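Local coordinates for envelope protein (White spot syndrome virus, PDB 7DDA) that forms part of the viral envelope and probably binds heparin through sulfate sites in the C-terminal domain described here, at residues G101-K106 / D141-G146; R114-I119 / I162-L167; I124-N129 / P153-G158. All blocks are in the same frame, centred on the assembly; numbering follows the deposited sequence.

Contact 1: residues G101-K106 / D141-G146; sequences GLRNKK and DENEEG
Arg-103 and Glu-145 face each other as a non-hydrogen-bonded antiparallel pair, and their side chains cross on one face of the sheet. With CG anti to the backbone N (chi1 -159°), the arginine chain runs past the Asn-143 and Glu-144 carbonyls, and a bend at chi3 sets the guanidinium beside Asn-143 O. Arg-103 NH1 donates to Asn-143 O at 3.0 Å; the acceptor sits at the guanidinium edge, near its plane, whereas the nitrogen stands above the carbonyl plane. Glu-145 CB lies over one guanidinium face. The carboxylate adds only a long salt bridge, Arg-103 NH2 to Glu-145 OE1 at 3.9 Å, with the oxygen well out of the guanidinium plane; Glu-145 OE1 is hydrogen-bonded to Tyr-83 OH instead. Leu-102 lies on the other face, where it packs on Phe-165 and Leu-167, while its backbone and that of Gly-146 exchange two bonds. Asn-104 is gripped further along: its N donates to Glu-144 O and its O accepts from Asn-143 N, while Asn-104 OD1 takes Lys-106 N at 2.8 Å in an Asx turn. A type II turn from Asp-141 to Glu-144 leads into strand 145-153. With a sulfate about 3 Å from the Arg-103 side chain, this strand-end site is consistent with the sulfate binding linked to heparin recognition.

Contact 2: residues R114-I119 / I162-L167; sequences RIFAEI and IIYFFL
Phe-116 O receives the shortest bond of this pairing, from Tyr-164 N at 2.6 Å, with a CA-H...O contact from Ile-163 CA beside it. The two strands run antiparallel in one sheet of a beta sandwich, 110-120 lying next to 160-170. Phe-116 N donates back to Tyr-164 O at 3.0 Å, and two further pairs of backbone hydrogen bonds join Arg-114 to Phe-166 and Glu-118 to Ile-162. Ile-115, Ala-117, Ile-163 and Phe-165 share the inner face. There the CG2 branch of Ile-115 meets Phe-165 CD2 at 4.1 Å, and residues of strands 95-104 and 145-153 complete the core of the sandwich. The face bearing Phe-116, Tyr-164 and Phe-166 meets the other subunits of the trimer. The Phe-116 and Tyr-164 rings lie alongside each other, planes 38° apart, with CD2 of Phe-116 3.6 Å from CD1 of Tyr-164, and Phe-116 forms edge-to-face contacts with Phe-116 of both other subunits. At one end of this face, NE of Arg-114 makes a salt bridge to Glu-48 of the second subunit. At the other, the Glu-118 chain is bent at chi2 (94°), bringing its carboxylate to the edge of the tyrosine ring, where Glu-118 OE2 lies 3.1 Å from Tyr-164 OH and 3.5 Å from Ile-162 CB.

Contact 3: residues I124-N129 / P153-G158; sequences IMANTN and PKQPAG
Gln-155 supplies the one hydrogen bond between these two loops, Gln-155 NE2 to Asn-127 O at 3.0 Å. The bond is straight (165° at the hydrogen), and the acceptor lies close to the plane of the glutamine amide. Gln-155 NE2 also donates to Pro-153 O at 3.0 Å, from above that carbonyl's plane, so two bonds grip the nitrogen and limit rotation of the amide. The bend at chi2 (-70°) folds the Gln-155 chain back over its own loop to reach both carbonyls. Asn-127 is itself shaped by an Asx turn, Asn-127 OD1 accepting from Asn-129 N at 2.8 Å. The remaining contacts are packing. The Pro-153 ring crosses the Asn-127 side chain at about a right angle; Pro-153 CG lies 3.8 Å from Asn-127 CG, and at the other end Ala-126 CB touches Pro-156 CD at 4.1 Å. Between subunits, Thr-128 OG1 is hydrogen-bonded to Asn-129 OD1 of the third subunit, and Asn-129 OD1 to Thr-128 OG1 of the second. The Gln-155 bond and the packing tie the loop after strand 110-120 to the one between strands 145-153 and 160-170, at one end of the sandwich, where Thr-128 and Gln-155 both pack on Ile-119.

The three contacts are strung along the long axis of the sandwich, with contact 2 near its middle. Contacts 1 and 3 lie on opposite sides of the chain's centre, their own centres about 31 Å apart and their nearest atoms about 18 Å. Contact 2 touches both: Leu-102 CD1 reaches Phe-165 CD2 at 3.5 Å, linking the two sheets through the core, and Ile-119 CG2 meets Gln-155 OE1 at 3.6 Å. Along the chain, contact 3 is nested within the loop that contact 2 closes. The sulfate lies at contact 1, whose segments touch no other subunit, whereas contacts 2 and 3 both take part in the trimer interface.

Contact 1: residues G101-K106 / D141-G146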
ATOM      1  N   GLY A 101      -6.335 -14.507  11.711  1.00 20.97           N
ATOM      2  CA  GLY A 101      -7.780 -14.425  11.574  1.00 15.75           C
ATOM      3  C   GLY A 101      -8.273 -13.033  11.916  1.00 19.59           C
ATOM      4  O   GLY A 101      -7.761 -12.394  12.836  1.00 23.22           O
ATOM      5  N   LEU A 102      -9.268 -12.564  11.167  1.00 18.71           N
ATOM      6  CA  LEU A 102      -9.998 -11.346  11.494  1.00 20.43           C
ATOM      7  C   LEU A 102     -11.461 -11.714  11.717  1.00 21.79           C
ATOM      8  O   LEU A 102     -12.116 -12.251  10.814  1.00 21.72           O
ATOM      9  CB  LEU A 102      -9.863 -10.300  10.375  1.00 20.09           C
ATOM     10  CG  LEU A 102     -10.605  -8.961  10.535  1.00 25.27           C
ATOM     11  CD1 LEU A 102      -9.844  -7.800   9.883  1.00 24.59           C
ATOM     12  CD2 LEU A 102     -12.025  -9.024   9.980  1.00 22.54           C
ATOM     13  N   ARG A 103     -11.980 -11.410  12.900  1.00 21.13           N
ATOM     14  CA  ARG A 103     -13.383 -11.657  13.204  1.00 23.56           C
ATOM     15  C   ARG A 103     -14.195 -10.368  13.162  1.00 26.04           C
ATOM     16  O   ARG A 103     -13.837  -9.369  13.805  1.00 24.31           O
ATOM     17  CB  ARG A 103     -13.552 -12.319  14.570  1.00 23.21           C
ATOM     18  CG  ARG A 103     -14.887 -13.045  14.690  1.00 24.03           C
ATOM     19  CD  ARG A 103     -15.056 -13.700  16.057  1.00 20.09           C
ATOM     20  NE  ARG A 103     -14.016 -14.685  16.343  1.00 16.59           N
ATOM     21  CZ  ARG A 103     -13.954 -15.906  15.809  1.00 20.17           C
ATOM     22  NH1 ARG A 103     -14.883 -16.323  14.954  1.00 21.54           N
ATOM     23  NH2 ARG A 103     -12.955 -16.721  16.129  1.00 19.57           N
ATOM     24  N   ASN A 104     -15.291 -10.407  12.407  1.00 27.91           N
ATOM     25  CA  ASN A 104     -16.268  -9.330  12.400  1.00 28.79           C
ATOM     26  C   ASN A 104     -16.991  -9.307  13.745  1.00 30.32           C
ATOM     27  O   ASN A 104     -17.636 -10.285  14.133  1.00 32.74           O
ATOM     28  CB  ASN A 104     -17.240  -9.534  11.233  1.00 27.13           C
ATOM     29  CG  ASN A 104     -18.356  -8.478  11.175  1.00 31.51           C
ATOM     30  OD1 ASN A 104     -18.401  -7.523  11.965  1.00 26.06           O
ATOM     31  ND2 ASN A 104     -19.259  -8.653  10.217  1.00 27.67           N
ATOM     32  N   LYS A 105     -16.858  -8.204  14.474  1.00 28.79           N
ATOM     33  CA  LYS A 105     -17.523  -8.033  15.759  1.00 30.23           C
ATOM     34  C   LYS A 105     -18.587  -6.942  15.724  1.00 36.59           C
ATOM     35  O   LYS A 105     -19.008  -6.466  16.779  1.00 36.61           O
ATOM     36  CB  LYS A 105     -16.497  -7.721  16.842  1.00 33.15           C
ATOM     37  CG  LYS A 105     -15.457  -8.794  16.997  1.00 32.00           C
ATOM     38  CD  LYS A 105     -16.069  -9.997  17.657  1.00 29.10           C
ATOM     39  CE  LYS A 105     -15.630 -10.065  19.084  1.00 28.00           C
ATOM     40  NZ  LYS A 105     -16.309 -11.166  19.802  1.00 35.48           N
ATOM     41  N   LYS A 106     -19.022  -6.527  14.536  1.00 38.37           N
ATOM     42  CA  LYS A 106     -19.973  -5.431  14.393  1.00 36.94           C
ATOM     43  C   LYS A 106     -21.386  -5.993  14.360  1.00 35.64           C
ATOM     44  O   LYS A 106     -21.790  -6.620  13.369  1.00 35.93           O
ATOM     45  CB  LYS A 106     -19.696  -4.635  13.122  1.00 38.08           C
ATOM     46  CG  LYS A 106     -18.650  -3.593  13.270  1.00 38.59           C
ATOM     47  CD  LYS A 106     -18.585  -2.742  12.026  1.00 41.47           C
ATOM     48  CE  LYS A 106     -19.613  -1.633  12.098  1.00 42.54           C
ATOM     49  NZ  LYS A 106     -19.475  -0.875  13.369  1.00 47.63           N
ATOM     50  N   ASP A 141     -19.920 -12.681   8.087  1.00 31.83           N
ATOM     51  CA  ASP A 141     -21.029 -12.288   8.936  1.00 30.31           C
ATOM     52  C   ASP A 141     -20.529 -11.927  10.323  1.00 26.55           C
ATOM     53  O   ASP A 141     -19.344 -12.034  10.632  1.00 27.57           O
ATOM     54  CB  ASP A 141     -22.060 -13.404   8.997  1.00 33.70           C
ATOM     55  CG  ASP A 141     -22.748 -13.601   7.691  1.00 35.86           C
ATOM     56  OD1 ASP A 141     -23.053 -12.571   7.050  1.00 41.09           O
ATOM     57  OD2 ASP A 141     -22.968 -14.771   7.304  1.00 40.79           O
ATOM     58  N   GLU A 142     -21.447 -11.483  11.175  1.00 32.86           N
ATOM     59  CA  GLU A 142     -21.067 -11.131  12.535  1.00 30.96           C
ATOM     60  C   GLU A 142     -20.589 -12.369  13.278  1.00 30.62           C
ATOM     61  O   GLU A 142     -21.219 -13.432  13.216  1.00 29.56           O
ATOM     62  CB  GLU A 142     -22.232 -10.483  13.264  1.00 31.00           C
ATOM     63  CG  GLU A 142     -21.855  -9.972  14.636  1.00 36.41           C
ATOM     64  CD  GLU A 142     -23.062  -9.601  15.481  1.00 42.83           C
ATOM     65  OE1 GLU A 142     -24.189  -9.534  14.923  1.00 41.43           O
ATOM     66  OE2 GLU A 142     -22.869  -9.386  16.703  1.00 40.30           O
ATOM     67  N   ASN A 143     -19.449 -12.231  13.950  1.00 27.40           N
ATOM     68  CA  ASN A 143     -18.732 -13.265  14.690  1.00 28.56           C
ATOM     69  C   ASN A 143     -18.159 -14.347  13.784  1.00 24.37           C
ATOM     70  O   ASN A 143     -17.580 -15.322  14.283  1.00 21.84           O
ATOM     71  CB  ASN A 143     -19.599 -13.889  15.786  1.00 24.87           C
ATOM     72  CG  ASN A 143     -19.775 -12.947  16.954  1.00 33.25           C
ATOM     73  OD1 ASN A 143     -18.795 -12.362  17.439  1.00 33.94           O
ATOM     74  ND2 ASN A 143     -21.017 -12.757  17.391  1.00 26.52           N
ATOM     75  N   GLU A 144     -18.277 -14.203  12.473  1.00 20.81           N
ATOM     76  CA  GLU A 144     -17.527 -15.058  11.575  1.00 21.91           C
ATOM     77  C   GLU A 144     -16.123 -14.481  11.353  1.00 23.31           C
ATOM     78  O   GLU A 144     -15.901 -13.276  11.476  1.00 23.68           O
ATOM     79  CB  GLU A 144     -18.280 -15.207  10.263  1.00 20.61           C
ATOM     80  CG  GLU A 144     -17.574 -16.095   9.293  1.00 26.48           C
ATOM     81  CD  GLU A 144     -18.310 -16.208   7.995  1.00 33.02           C
ATOM     82  OE1 GLU A 144     -19.385 -15.559   7.876  1.00 31.93           O
ATOM     83  OE2 GLU A 144     -17.800 -16.938   7.110  1.00 27.64           O
ATOM     84  N   GLU A 145     -15.159 -15.357  11.084  1.00 23.06           N
ATOM     85  CA  GLU A 145     -13.779 -14.946  10.863  1.00 21.78           C
ATOM     86  C   GLU A 145     -13.393 -15.116   9.400  1.00 21.49           C
ATOM     87  O   GLU A 145     -13.897 -16.006   8.701  1.00 19.00           O
ATOM     88  CB  GLU A 145     -12.793 -15.749  11.724  1.00 19.74           C
ATOM     89  CG  GLU A 145     -12.609 -17.180  11.237  1.00 19.66           C
ATOM     90  CD  GLU A 145     -11.591 -17.993  12.040  1.00 22.96           C
ATOM     91  OE1 GLU A 145     -10.895 -17.420  12.919  1.00 21.27           O
ATOM     92  OE2 GLU A 145     -11.507 -19.223  11.787  1.00 21.40           O
ATOM     93  N   GLY A 146     -12.506 -14.232   8.951  1.00 20.75           N
ATOM     94  CA  GLY A 146     -11.728 -14.437   7.739  1.00 15.85           C
ATOM     95  C   GLY A 146     -10.296 -14.800   8.106  1.00 16.65           C
ATOM     96  O   GLY A 146      -9.702 -14.199   9.007  1.00 16.69           O
TER

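Contact 2: residues R114-I119 / I162-L167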
ATOM      1  N   ARG A 114     -10.215  -7.118   2.085  1.00 24.60           N
ATOM      2  CA  ARG A 114      -9.099  -7.297   1.166  1.00 24.11           C
ATOM      3  C   ARG A 114      -7.809  -6.908   1.880  1.00 23.89           C
ATOM      4  O   ARG A 114      -7.823  -6.067   2.787  1.00 21.82           O
ATOM      5  CB  ARG A 114      -9.277  -6.466  -0.109  1.00 22.25           C
ATOM      6  CG  ARG A 114     -10.522  -6.801  -0.907  1.00 22.05           C
ATOM      7  CD  ARG A 114     -10.401  -8.166  -1.521  1.00 23.47           C
ATOM      8  NE  ARG A 114     -11.636  -8.601  -2.173  1.00 29.74           N
ATOM      9  CZ  ARG A 114     -12.672  -9.152  -1.535  1.00 29.18           C
ATOM     10  NH1 ARG A 114     -12.640  -9.311  -0.211  1.00 23.29           N
ATOM     11  NH2 ARG A 114     -13.746  -9.535  -2.218  1.00 20.85           N
ATOM     12  N   ILE A 115      -6.688  -7.523   1.472  1.00 21.20           N
ATOM     13  CA  ILE A 115      -5.443  -7.402   2.219  1.00 19.77           C
ATOM     14  C   ILE A 115      -4.269  -7.012   1.331  1.00 21.83           C
ATOM     15  O   ILE A 115      -4.230  -7.269   0.122  1.00 19.70           O
ATOM     16  CB  ILE A 115      -5.067  -8.696   2.965  1.00 22.87           C
ATOM     17  CG1 ILE A 115      -4.689  -9.753   1.942  1.00 19.98           C
ATOM     18  CG2 ILE A 115      -6.171  -9.139   3.939  1.00 19.75           C
ATOM     19  CD1 ILE A 115      -4.117 -10.968   2.524  1.00 30.52           C
ATOM     20  N   PHE A 116      -3.285  -6.407   1.983  1.00 20.10           N
ATOM     21  CA  PHE A 116      -1.963  -6.170   1.447  1.00 16.44           C
ATOM     22  C   PHE A 116      -0.971  -6.406   2.584  1.00 17.97           C
ATOM     23  O   PHE A 116      -1.245  -6.061   3.740  1.00 18.45           O
ATOM     24  CB  PHE A 116      -1.845  -4.743   0.889  1.00 18.30           C
ATOM     25  CG  PHE A 116      -0.440  -4.365   0.511  1.00 20.00           C
ATOM     26  CD1 PHE A 116       0.216  -5.032  -0.512  1.00 17.81           C
ATOM     27  CD2 PHE A 116       0.251  -3.395   1.229  1.00 17.61           C
ATOM     28  CE1 PHE A 116       1.520  -4.708  -0.845  1.00 20.55           C
ATOM     29  CE2 PHE A 116       1.553  -3.065   0.895  1.00 19.20           C
ATOM     30  CZ  PHE A 116       2.190  -3.720  -0.148  1.00 16.60           C
ATOM     31  N   ALA A 117       0.175  -6.998   2.265  1.00 16.05           N
ATOM     32  CA  ALA A 117       1.178  -7.277   3.285  1.00 18.10           C
ATOM     33  C   ALA A 117       2.575  -7.027   2.729  1.00 19.37           C
ATOM     34  O   ALA A 117       2.824  -7.204   1.534  1.00 20.72           O
ATOM     35  CB  ALA A 117       1.065  -8.714   3.798  1.00 17.66           C
ATOM     36  N   GLU A 118       3.483  -6.615   3.612  1.00 17.50           N
ATOM     37  CA  GLU A 118       4.848  -6.276   3.227  1.00 20.33           C
ATOM     38  C   GLU A 118       5.782  -6.474   4.416  1.00 21.23           C
ATOM     39  O   GLU A 118       5.394  -6.281   5.571  1.00 22.06           O
ATOM     40  CB  GLU A 118       4.910  -4.848   2.642  1.00 17.68           C
ATOM     41  CG  GLU A 118       4.317  -3.679   3.489  1.00 22.19           C
ATOM     42  CD  GLU A 118       5.283  -2.909   4.375  1.00 21.87           C
ATOM     43  OE1 GLU A 118       6.494  -3.014   4.162  1.00 26.87           O
ATOM     44  OE2 GLU A 118       4.814  -2.099   5.212  1.00 21.32           O
ATOM     45  N   ILE A 119       6.999  -6.930   4.121  1.00 19.53           N
ATOM     46  CA  ILE A 119       8.022  -7.130   5.140  1.00 18.62           C
ATOM     47  C   ILE A 119       8.682  -5.792   5.464  1.00 18.73           C
ATOM     48  O   ILE A 119       9.124  -5.065   4.572  1.00 21.32           O
ATOM     49  CB  ILE A 119       9.060  -8.157   4.667  1.00 20.40           C
ATOM     50  CG1 ILE A 119       8.379  -9.461   4.265  1.00 21.36           C
ATOM     51  CG2 ILE A 119      10.123  -8.393   5.750  1.00 22.86           C
ATOM     52  CD1 ILE A 119       8.098 -10.363   5.412  1.00 21.79           C
ATOM     53  N   ILE A 162       3.866  -6.469   8.063  1.00 18.49           N
ATOM     54  CA  ILE A 162       2.840  -5.439   8.162  1.00 16.22           C
ATOM     55  C   ILE A 162       1.696  -5.850   7.245  1.00 19.41           C
ATOM     56  O   ILE A 162       1.886  -5.992   6.029  1.00 18.83           O
ATOM     57  CB  ILE A 162       3.381  -4.048   7.797  1.00 15.14           C
ATOM     58  CG1 ILE A 162       4.719  -3.780   8.499  1.00 19.76           C
ATOM     59  CG2 ILE A 162       2.397  -2.990   8.188  1.00 15.83           C
ATOM     60  CD1 ILE A 162       4.645  -3.755  10.026  1.00 15.52           C
ATOM     61  N   ILE A 163       0.519  -6.076   7.828  1.00 17.10           N
ATOM     62  CA  ILE A 163      -0.662  -6.502   7.089  1.00 16.45           C
ATOM     63  C   ILE A 163      -1.682  -5.373   7.107  1.00 19.23           C
ATOM     64  O   ILE A 163      -1.979  -4.806   8.168  1.00 17.45           O
ATOM     65  CB  ILE A 163      -1.280  -7.782   7.671  1.00 15.81           C
ATOM     66  CG1 ILE A 163      -0.223  -8.839   7.952  1.00 14.80           C
ATOM     67  CG2 ILE A 163      -2.340  -8.321   6.744  1.00 15.72           C
ATOM     68  CD1 ILE A 163      -0.764  -9.958   8.852  1.00 16.88           C
ATOM     69  N   TYR A 164      -2.225  -5.057   5.937  1.00 17.69           N
ATOM     70  CA  TYR A 164      -3.228  -4.013   5.796  1.00 19.47           C
ATOM     71  C   TYR A 164      -4.556  -4.686   5.478  1.00 18.74           C
ATOM     72  O   TYR A 164      -4.661  -5.437   4.504  1.00 18.22           O
ATOM     73  CB  TYR A 164      -2.836  -3.002   4.709  1.00 19.77           C
ATOM     74  CG  TYR A 164      -1.484  -2.320   4.925  1.00 20.02           C
ATOM     75  CD1 TYR A 164      -0.291  -3.022   4.773  1.00 19.35           C
ATOM     76  CD2 TYR A 164      -1.405  -0.979   5.272  1.00 17.43           C
ATOM     77  CE1 TYR A 164       0.939  -2.408   4.971  1.00 19.42           C
ATOM     78  CE2 TYR A 164      -0.174  -0.354   5.469  1.00 18.81           C
ATOM     79  CZ  TYR A 164       0.994  -1.071   5.318  1.00 21.76           C
ATOM     80  OH  TYR A 164       2.233  -0.466   5.513  1.00 22.50           O
ATOM     81  N   PHE A 165      -5.555  -4.444   6.319  1.00 20.53           N
ATOM     82  CA  PHE A 165      -6.896  -4.979   6.126  1.00 18.66           C
ATOM     83  C   PHE A 165      -7.787  -3.856   5.629  1.00 22.55           C
ATOM     84  O   PHE A 165      -7.956  -2.844   6.324  1.00 20.90           O
ATOM     85  CB  PHE A 165      -7.454  -5.560   7.426  1.00 19.51           C
ATOM     86  CG  PHE A 165      -6.647  -6.695   7.979  1.00 19.17           C
ATOM     87  CD1 PHE A 165      -5.517  -6.448   8.749  1.00 20.09           C
ATOM     88  CD2 PHE A 165      -7.019  -7.996   7.750  1.00 14.67           C
ATOM     89  CE1 PHE A 165      -4.776  -7.495   9.262  1.00 17.78           C
ATOM     90  CE2 PHE A 165      -6.286  -9.033   8.264  1.00 17.78           C
ATOM     91  CZ  PHE A 165      -5.166  -8.788   9.018  1.00 16.76           C
ATOM     92  N   PHE A 166      -8.361  -4.042   4.438  1.00 21.86           N
ATOM     93  CA  PHE A 166      -9.263  -3.061   3.830  1.00 23.32           C
ATOM     94  C   PHE A 166     -10.687  -3.576   3.980  1.00 27.30           C
ATOM     95  O   PHE A 166     -11.124  -4.456   3.232  1.00 26.15           O
ATOM     96  CB  PHE A 166      -8.891  -2.806   2.378  1.00 21.08           C
ATOM     97  CG  PHE A 166      -7.442  -2.425   2.193  1.00 22.94           C
ATOM     98  CD1 PHE A 166      -6.976  -1.199   2.641  1.00 24.99           C
ATOM     99  CD2 PHE A 166      -6.541  -3.304   1.614  1.00 19.65           C
ATOM    100  CE1 PHE A 166      -5.652  -0.840   2.480  1.00 25.59           C
ATOM    101  CE2 PHE A 166      -5.223  -2.952   1.456  1.00 20.91           C
ATOM    102  CZ  PHE A 166      -4.774  -1.715   1.883  1.00 17.42           C
ATOM    103  N   LEU A 167     -11.412  -3.000   4.942  1.00 28.54           N
ATOM    104  CA  LEU A 167     -12.695  -3.520   5.395  1.00 28.88           C
ATOM    105  C   LEU A 167     -13.853  -2.710   4.821  1.00 34.24           C
ATOM    106  O   LEU A 167     -13.850  -1.475   4.875  1.00 30.61           O
ATOM    107  CB  LEU A 167     -12.724  -3.521   6.922  1.00 26.23           C
ATOM    108  CG  LEU A 167     -11.830  -4.629   7.478  1.00 26.48           C
ATOM    109  CD1 LEU A 167     -11.401  -4.302   8.885  1.00 29.97           C
ATOM    110  CD2 LEU A 167     -12.579  -5.957   7.476  1.00 27.77           C
TER

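Contact 3: residues I124-N129 / P153-G158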
ATOM      1  N   ILE A 124      18.265  -4.770   3.299  1.00 21.71           N
ATOM      2  CA  ILE A 124      17.786  -4.685   1.925  1.00 22.16           C
ATOM      3  C   ILE A 124      18.249  -5.878   1.094  1.00 24.19           C
ATOM      4  O   ILE A 124      17.958  -5.947  -0.103  1.00 23.33           O
ATOM      5  CB  ILE A 124      18.235  -3.375   1.244  1.00 26.44           C
ATOM      6  CG1 ILE A 124      19.754  -3.236   1.257  1.00 25.60           C
ATOM      7  CG2 ILE A 124      17.590  -2.165   1.869  1.00 19.57           C
ATOM      8  CD1 ILE A 124      20.245  -2.280   0.201  1.00 24.69           C
ATOM      9  N   MET A 125      18.968  -6.824   1.709  1.00 24.34           N
ATOM     10  CA  MET A 125      19.554  -7.941   0.973  1.00 23.02           C
ATOM     11  C   MET A 125      18.703  -9.206   0.973  1.00 25.57           C
ATOM     12  O   MET A 125      19.033 -10.148   0.248  1.00 33.44           O
ATOM     13  CB  MET A 125      20.930  -8.308   1.540  1.00 19.58           C
ATOM     14  CG  MET A 125      22.013  -7.266   1.351  1.00 25.77           C
ATOM     15  SD  MET A 125      21.851  -6.315  -0.157  1.00 29.15           S
ATOM     16  CE  MET A 125      22.915  -4.931   0.210  1.00 29.81           C
ATOM     17  N   ALA A 126      17.656  -9.278   1.777  1.00 25.84           N
ATOM     18  CA  ALA A 126      16.877 -10.500   1.898  1.00 24.48           C
ATOM     19  C   ALA A 126      15.693 -10.478   0.938  1.00 21.18           C
ATOM     20  O   ALA A 126      15.161  -9.423   0.602  1.00 27.98           O
ATOM     21  CB  ALA A 126      16.381 -10.684   3.337  1.00 21.73           C
ATOM     22  N   ASN A 127      15.299 -11.655   0.482  1.00 20.07           N
ATOM     23  CA  ASN A 127      14.077 -11.769  -0.297  1.00 19.26           C
ATOM     24  C   ASN A 127      12.891 -11.358   0.567  1.00 20.65           C
ATOM     25  O   ASN A 127      12.772 -11.793   1.714  1.00 24.55           O
ATOM     26  CB  ASN A 127      13.942 -13.206  -0.789  1.00 18.71           C
ATOM     27  CG  ASN A 127      12.693 -13.445  -1.588  1.00 23.55           C
ATOM     28  OD1 ASN A 127      11.919 -12.536  -1.869  1.00 27.27           O
ATOM     29  ND2 ASN A 127      12.502 -14.690  -1.989  1.00 30.75           N
ATOM     30  N   THR A 128      12.031 -10.486   0.041  1.00 19.11           N
ATOM     31  CA  THR A 128      10.852 -10.051   0.785  1.00 21.53           C
ATOM     32  C   THR A 128       9.553 -10.329   0.041  1.00 21.00           C
ATOM     33  O   THR A 128       8.507  -9.813   0.437  1.00 22.04           O
ATOM     34  CB  THR A 128      10.923  -8.561   1.163  1.00 18.03           C
ATOM     35  OG1 THR A 128      11.158  -7.763  -0.000  1.00 20.48           O
ATOM     36  CG2 THR A 128      12.014  -8.300   2.193  1.00 21.64           C
ATOM     37  N   ASN A 129       9.590 -11.132  -1.017  1.00 20.87           N
ATOM     38  CA  ASN A 129       8.367 -11.659  -1.600  1.00 19.10           C
ATOM     39  C   ASN A 129       7.499 -12.337  -0.538  1.00 22.95           C
ATOM     40  O   ASN A 129       7.998 -13.017   0.364  1.00 26.99           O
ATOM     41  CB  ASN A 129       8.707 -12.659  -2.699  1.00 20.27           C
ATOM     42  CG  ASN A 129       9.225 -11.991  -3.955  1.00 23.17           C
ATOM     43  OD1 ASN A 129       9.101 -10.784  -4.126  1.00 21.19           O
ATOM     44  ND2 ASN A 129       9.800 -12.784  -4.853  1.00 20.48           N
ATOM     45  N   PRO A 153       9.722 -15.732   3.205  1.00 25.07           N
ATOM     46  CA  PRO A 153      11.077 -16.246   3.401  1.00 24.78           C
ATOM     47  C   PRO A 153      11.538 -15.939   4.812  1.00 28.31           C
ATOM     48  O   PRO A 153      11.113 -14.949   5.415  1.00 27.97           O
ATOM     49  CB  PRO A 153      11.910 -15.477   2.368  1.00 24.98           C
ATOM     50  CG  PRO A 153      10.918 -14.799   1.467  1.00 26.85           C
ATOM     51  CD  PRO A 153       9.695 -14.584   2.290  1.00 23.78           C
ATOM     52  N   LYS A 154      12.389 -16.819   5.347  1.00 28.67           N
ATOM     53  CA  LYS A 154      13.081 -16.532   6.598  1.00 29.83           C
ATOM     54  C   LYS A 154      13.726 -15.158   6.535  1.00 26.44           C
ATOM     55  O   LYS A 154      14.395 -14.821   5.559  1.00 24.32           O
ATOM     56  CB  LYS A 154      14.141 -17.598   6.865  1.00 36.95           C
ATOM     57  CG  LYS A 154      14.926 -17.424   8.155  1.00 45.47           C
ATOM     58  CD  LYS A 154      16.119 -18.396   8.166  1.00 59.37           C
ATOM     59  CE  LYS A 154      16.839 -18.411   6.802  1.00 60.84           C
ATOM     60  NZ  LYS A 154      17.636 -19.649   6.480  1.00 60.93           N
ATOM     61  N   GLN A 155      13.523 -14.372   7.578  1.00 27.86           N
ATOM     62  CA  GLN A 155      14.020 -13.011   7.636  1.00 30.40           C
ATOM     63  C   GLN A 155      15.118 -12.845   8.681  1.00 28.92           C
ATOM     64  O   GLN A 155      15.247 -13.656   9.605  1.00 30.20           O
ATOM     65  CB  GLN A 155      12.866 -12.044   7.943  1.00 30.00           C
ATOM     66  CG  GLN A 155      11.766 -12.127   6.921  1.00 24.83           C
ATOM     67  CD  GLN A 155      12.208 -11.568   5.604  1.00 24.00           C
ATOM     68  OE1 GLN A 155      12.957 -10.589   5.549  1.00 28.10           O
ATOM     69  NE2 GLN A 155      11.787 -12.212   4.523  1.00 22.64           N
ATOM     70  N   PRO A 156      15.939 -11.804   8.560  1.00 31.09           N
ATOM     71  CA  PRO A 156      16.859 -11.474   9.651  1.00 30.72           C
ATOM     72  C   PRO A 156      16.081 -11.156  10.914  1.00 29.33           C
ATOM     73  O   PRO A 156      14.902 -10.806  10.876  1.00 36.61           O
ATOM     74  CB  PRO A 156      17.603 -10.236   9.133  1.00 31.28           C
ATOM     75  CG  PRO A 156      17.463 -10.293   7.653  1.00 32.35           C
ATOM     76  CD  PRO A 156      16.106 -10.898   7.407  1.00 32.25           C
ATOM     77  N   ALA A 157      16.756 -11.295  12.046  1.00 29.81           N
ATOM     78  CA  ALA A 157      16.143 -10.959  13.323  1.00 31.52           C
ATOM     79  C   ALA A 157      15.530  -9.562  13.281  1.00 27.01           C
ATOM     80  O   ALA A 157      16.041  -8.656  12.624  1.00 31.07           O
ATOM     81  CB  ALA A 157      17.187 -11.051  14.437  1.00 26.08           C
ATOM     82  N   GLY A 158      14.409  -9.399  13.964  1.00 24.88           N
ATOM     83  CA  GLY A 158      13.793  -8.100  14.092  1.00 25.40           C
ATOM     84  C   GLY A 158      12.836  -7.721  12.985  1.00 25.42           C
ATOM     85  O   GLY A 158      12.131  -6.718  13.123  1.00 27.68           O
TER